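Side-chain contacts in pilin (Streptococcus pyogenes serotype M1, PDB 3GLD), which forms the backbone of the bacterial pilus as a stack of covalently joined subunits, required for adhesion to host cells, bacterial aggregation and biofilm formation: residues A17-T22 with T138-Y143; V126-N129 with K134-A137. The protein carries 2 engineered substitutions. All coordinates share one frame; numbering follows the deposited sequence.

Interaction 1: A17-T22 with T138-Y143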
loop_
_atom_site.group_PDB
_atom_site.type_symbol
_atom_site.label_atom_id
_atom_site.label_comp_id
_atom_site.label_asym_id
_atom_site.label_seq_id
_atom_site.Cartn_x
_atom_site.Cartn_y
_atom_site.Cartn_z
ATOM N N ALA A 17 -4.732 -16.168 -26.484
ATOM C CA ALA A 17 -3.478 -16.743 -25.982
ATOM C C ALA A 17 -2.761 -15.819 -24.966
ATOM O O ALA A 17 -1.570 -15.989 -24.678
ATOM C CB ALA A 17 -2.549 -17.072 -27.149
ATOM N N LYS A 18 -3.485 -14.826 -24.460
ATOM C CA LYS A 18 -2.998 -13.970 -23.377
ATOM C C LYS A 18 -4.122 -13.644 -22.411
ATOM O O LYS A 18 -5.282 -13.463 -22.820
ATOM C CB LYS A 18 -2.350 -12.687 -23.905
ATOM C CG LYS A 18 -0.927 -12.899 -24.403
ATOM C CD LYS A 18 -0.464 -11.743 -25.256
ATOM C CE LYS A 18 0.617 -12.174 -26.237
ATOM N NZ LYS A 18 1.865 -12.592 -25.548
ATOM N N LEU A 19 -3.774 -13.603 -21.126
ATOM C CA LEU A 19 -4.731 -13.302 -20.066
ATOM C C LEU A 19 -4.253 -12.073 -19.301
ATOM O O LEU A 19 -3.130 -12.060 -18.776
ATOM C CB LEU A 19 -4.868 -14.490 -19.110
ATOM C CG LEU A 19 -5.834 -14.324 -17.936
ATOM C CD1 LEU A 19 -7.289 -14.230 -18.418
ATOM C CD2 LEU A 19 -5.673 -15.469 -16.956
ATOM N N THR A 20 -5.115 -11.060 -19.237
ATOM C CA THR A 20 -4.806 -9.808 -18.551
ATOM C C THR A 20 -5.104 -9.943 -17.058
ATOM O O THR A 20 -6.157 -10.421 -16.686
ATOM C CB THR A 20 -5.630 -8.633 -19.127
ATOM O OG1 THR A 20 -5.162 -8.360 -20.449
ATOM C CG2 THR A 20 -5.444 -7.343 -18.288
ATOM N N VAL A 21 -4.162 -9.517 -16.220
ATOM C CA VAL A 21 -4.406 -9.427 -14.779
ATOM C C VAL A 21 -4.454 -7.951 -14.390
ATOM O O VAL A 21 -3.568 -7.188 -14.759
ATOM C CB VAL A 21 -3.306 -10.132 -13.967
ATOM C CG1 VAL A 21 -3.525 -9.918 -12.460
ATOM C CG2 VAL A 21 -3.277 -11.608 -14.284
ATOM N N THR A 22 -5.490 -7.551 -13.660
ATOM C CA THR A 22 -5.600 -6.160 -13.215
ATOM C C THR A 22 -5.334 -6.104 -11.719
ATOM O O THR A 22 -5.898 -6.881 -10.941
ATOM C CB THR A 22 -6.985 -5.542 -13.515
ATOM O OG1 THR A 22 -7.198 -5.511 -14.930
ATOM C CG2 THR A 22 -7.071 -4.119 -12.993
ATOM N N THR A 138 -8.319 -20.071 -27.937
ATOM C CA THR A 138 -9.233 -19.155 -28.634
ATOM C C THR A 138 -9.915 -18.116 -27.745
ATOM O O THR A 138 -10.078 -16.968 -28.146
ATOM C CB THR A 138 -10.280 -19.978 -29.422
ATOM O OG1 THR A 138 -9.572 -20.826 -30.325
ATOM C CG2 THR A 138 -11.233 -19.084 -30.207
ATOM N N TYR A 139 -10.337 -18.535 -26.562
ATOM C CA TYR A 139 -10.763 -17.596 -25.543
ATOM C C TYR A 139 -10.469 -18.118 -24.148
ATOM O O TYR A 139 -10.317 -19.333 -23.943
ATOM C CB TYR A 139 -12.223 -17.136 -25.714
ATOM C CG TYR A 139 -13.282 -18.193 -25.576
ATOM C CD1 TYR A 139 -13.649 -19.007 -26.663
ATOM C CD2 TYR A 139 -13.947 -18.364 -24.368
ATOM C CE1 TYR A 139 -14.652 -19.973 -26.528
ATOM C CE2 TYR A 139 -14.944 -19.318 -24.221
ATOM C CZ TYR A 139 -15.295 -20.118 -25.298
ATOM O OH TYR A 139 -16.279 -21.055 -25.122
ATOM N N ILE A 140 -10.340 -17.184 -23.203
ATOM C CA ILE A 140 -10.003 -17.522 -21.833
ATOM C C ILE A 140 -11.039 -16.922 -20.911
ATOM O O ILE A 140 -11.381 -15.745 -21.032
ATOM C CB ILE A 140 -8.585 -17.034 -21.443
ATOM C CG1 ILE A 140 -7.543 -17.594 -22.422
ATOM C CG2 ILE A 140 -8.252 -17.471 -19.995
ATOM C CD1 ILE A 140 -6.135 -17.093 -22.244
ATOM N N VAL A 141 -11.570 -17.742 -20.013
ATOM C CA VAL A 141 -12.479 -17.229 -19.001
ATOM C C VAL A 141 -11.967 -17.530 -17.603
ATOM O O VAL A 141 -11.395 -18.596 -17.341
ATOM C CB VAL A 141 -13.909 -17.790 -19.120
ATOM C CG1 VAL A 141 -14.883 -16.791 -18.517
ATOM C CG2 VAL A 141 -14.288 -18.038 -20.557
ATOM N N GLY A 142 -12.188 -16.577 -16.706
ATOM C CA GLY A 142 -11.833 -16.746 -15.311
ATOM C C GLY A 142 -13.023 -16.542 -14.399
ATOM O O GLY A 142 -13.947 -15.807 -14.709
ATOM N N TYR A 143 -13.017 -17.212 -13.275
ATOM C CA TYR A 143 -14.095 -16.998 -12.349
ATOM C C TYR A 143 -13.649 -17.245 -10.947
ATOM O O TYR A 143 -12.813 -18.105 -10.661
ATOM C CB TYR A 143 -15.330 -17.856 -12.685
ATOM C CG TYR A 143 -15.051 -19.330 -12.880
ATOM C CD1 TYR A 143 -14.828 -19.851 -14.158
ATOM C CD2 TYR A 143 -15.030 -20.209 -11.793
ATOM C CE1 TYR A 143 -14.570 -21.218 -14.347
ATOM C CE2 TYR A 143 -14.776 -21.583 -11.972
ATOM C CZ TYR A 143 -14.544 -22.074 -13.247
ATOM O OH TYR A 143 -14.298 -23.421 -13.432
#

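Interaction 2: V126-N129 with K134-A137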
loop_
_atom_site.group_PDB
_atom_site.type_symbol
_atom_site.label_atom_id
_atom_site.label_comp_id
_atom_site.label_asym_id
_atom_site.label_seq_id
_atom_site.Cartn_x
_atom_site.Cartn_y
_atom_site.Cartn_z
ATOM N N VAL A 126 -9.605 -24.167 -25.946
ATOM C CA VAL A 126 -8.810 -24.509 -27.111
ATOM C C VAL A 126 -9.746 -25.135 -28.155
ATOM O O VAL A 126 -10.315 -26.199 -27.935
ATOM C CB VAL A 126 -7.642 -25.440 -26.717
ATOM C CG1 VAL A 126 -6.778 -25.806 -27.932
ATOM C CG2 VAL A 126 -6.770 -24.766 -25.633
ATOM N N LEU A 127 -9.956 -24.430 -29.260
ATOM C CA LEU A 127 -10.851 -24.903 -30.330
ATOM C C LEU A 127 -10.038 -25.274 -31.543
ATOM O O LEU A 127 -8.907 -24.793 -31.684
ATOM C CB LEU A 127 -11.861 -23.820 -30.714
ATOM C CG LEU A 127 -13.111 -23.562 -29.872
ATOM C CD1 LEU A 127 -12.861 -23.621 -28.366
ATOM C CD2 LEU A 127 -13.666 -22.203 -30.268
ATOM N N TRP A 128 -10.588 -26.150 -32.400
ATOM C CA TRP A 128 -9.971 -26.415 -33.698
ATOM C C TRP A 128 -10.143 -25.164 -34.529
ATOM O O TRP A 128 -11.248 -24.624 -34.615
ATOM C CB TRP A 128 -10.635 -27.603 -34.423
ATOM C CG TRP A 128 -9.938 -27.932 -35.704
ATOM C CD1 TRP A 128 -10.320 -27.567 -36.965
ATOM C CD2 TRP A 128 -8.713 -28.655 -35.843
ATOM N NE1 TRP A 128 -9.416 -28.049 -37.891
ATOM C CE2 TRP A 128 -8.412 -28.708 -37.225
ATOM C CE3 TRP A 128 -7.837 -29.268 -34.933
ATOM C CZ2 TRP A 128 -7.283 -29.369 -37.724
ATOM C CZ3 TRP A 128 -6.706 -29.926 -35.429
ATOM C CH2 TRP A 128 -6.438 -29.958 -36.819
ATOM N N ASN A 129 -9.054 -24.675 -35.103
ATOM C CA ASN A 129 -9.141 -23.433 -35.882
ATOM C C ASN A 129 -9.212 -23.817 -37.340
ATOM O O ASN A 129 -8.286 -24.442 -37.864
ATOM C CB ASN A 129 -7.972 -22.467 -35.617
ATOM C CG ASN A 129 -8.153 -21.115 -36.325
ATOM O OD1 ASN A 129 -7.827 -20.968 -37.508
ATOM N ND2 ASN A 129 -8.697 -20.128 -35.599
ATOM N N LYS A 134 -5.439 -26.412 -36.846
ATOM C CA LYS A 134 -4.800 -26.835 -35.577
ATOM C C LYS A 134 -5.623 -26.383 -34.353
ATOM O O LYS A 134 -6.504 -25.535 -34.496
ATOM C CB LYS A 134 -3.319 -26.398 -35.497
ATOM C CG LYS A 134 -3.043 -24.972 -35.028
ATOM C CD LYS A 134 -1.541 -24.726 -34.909
ATOM C CE LYS A 134 -1.216 -23.689 -33.816
ATOM N NZ LYS A 134 0.266 -23.446 -33.607
ATOM N N PRO A 135 -5.365 -26.983 -33.162
ATOM C CA PRO A 135 -6.053 -26.529 -31.948
ATOM C C PRO A 135 -5.422 -25.226 -31.468
ATOM O O PRO A 135 -4.210 -25.167 -31.256
ATOM C CB PRO A 135 -5.807 -27.658 -30.935
ATOM C CG PRO A 135 -4.910 -28.675 -31.638
ATOM C CD PRO A 135 -4.385 -28.049 -32.879
ATOM N N VAL A 136 -6.247 -24.197 -31.328
ATOM C CA VAL A 136 -5.774 -22.852 -31.003
ATOM C C VAL A 136 -6.476 -22.371 -29.735
ATOM O O VAL A 136 -7.698 -22.468 -29.629
ATOM C CB VAL A 136 -6.052 -21.875 -32.176
ATOM C CG1 VAL A 136 -5.948 -20.430 -31.723
ATOM C CG2 VAL A 136 -5.098 -22.143 -33.341
ATOM N N ALA A 137 -5.689 -21.875 -28.779
ATOM C CA ALA A 137 -6.207 -21.201 -27.579
ATOM C C ALA A 137 -6.995 -19.979 -28.032
ATOM O O ALA A 137 -6.414 -18.978 -28.450
ATOM C CB ALA A 137 -5.053 -20.794 -26.657
#

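Interaction 1: A17-T22 with T138-Y143
Leu19 and Ile140 mark the closest approach of two strands that run in broadly the same direction, and their CA atoms are still 7.0 Å apart, too far for paired neighbours in one sheet; accordingly the backbones share no hydrogen bond and the contact is made by side chains. Ile140 has the largest share of it, with its CB directed at segment 17-22. Its two branches do different work. CG2, the short branch, meets Leu19 CD1 at 3.7 Å, a methyl-to-methyl van der Waals contact in which the two side chains cross obliquely. The long branch is nearly straight, CD1 being anti to CA (chi2 174°), and this extension carries the CD1 methyl to 3.8 Å from Lys18 O, where it packs against the peptide group. On the other strand, Leu19 CG lies opposite its own backbone N (chi1 180°), and CD1 is the branch that does the touching. Just before Ile140, Thr138 and Tyr139 both face His125 in a classic beta bulge, and the ring of Tyr139, whose CB points away from segment 17-22, stacks with that histidine. Lys18 likewise turns from the contact and forms a salt bridge with Asp86. The small buried area, 167 Å², fits a contact at the margin of the domain, between its two sheets. Strand 18-27 lies in one sheet between strand 80-86, antiparallel to it, and strand 151-169, parallel to it; strand 134-144 belongs to the other, paired with strand 119-129, from which Val122 reaches both Leu19 and Ile140.

Interaction 2: V126-N129 with K134-A137
Trp128 lays its indole over the backbone of Lys134 on the returning strand. From CB the chain sets off with CG anti to the backbone N (chi1 -176°), which brings the six-membered part of the ring across the partner strand. CD2 is the first atom to reach it, 4.1 Å from Lys134 O. CE2 and CZ2 follow the amide nitrogen, CZ2 coming to 3.6 Å from Lys134 N, which sits above one ring face but displaced toward the rim. CE3 lies against Lys134 C, and CH2, at the far end, touches both N and CA of Lys134. CZ3 also meets Pro135 CD, at 3.9 Å. This is the turn end of a beta hairpin between strands 119-129 and 134-144, joined by four residues. Its antiparallel pairing is documented by reciprocal bonds: Val136 N gives a nearly straight one to Leu127 O (2.7 Å, 174° at the hydrogen), while Leu127 N gives a more bent one to Val136 O (3.0 Å, 149°). On the face that also carries Trp128, Val126 CG1 packs on Pro135 CB at 3.7 Å, close to Phe92. On the other face of the sheet, Val136 CG2 rests against Asn129 CB at 3.7 Å, and Asn129 OD1 accepts a hydrogen bond from Gln132 N within the turn.

Overall arrangement
Both interactions use strand 134-144, in succession: interaction 2 pairs its start with strand 119-129, and interaction 1 packs its next residues against strand 18-27. Their centres lie about 15 Å apart, and they meet where Thr138 OG1 comes within 3.8 Å of Leu127 N, a packing contact. In sequence, the hairpin is nested inside the long connection closed by interaction 1. The centre of interaction 2 is about 41 Å from the centre of the chain, that of interaction 1 about 26 Å. Neither includes a residue of the isopeptide cross-links, although strand 18-27 continues to Lys23, which bonds to Asn155 in the natural protein; Ala104, at the position that autocatalyses that bond, is engineered here.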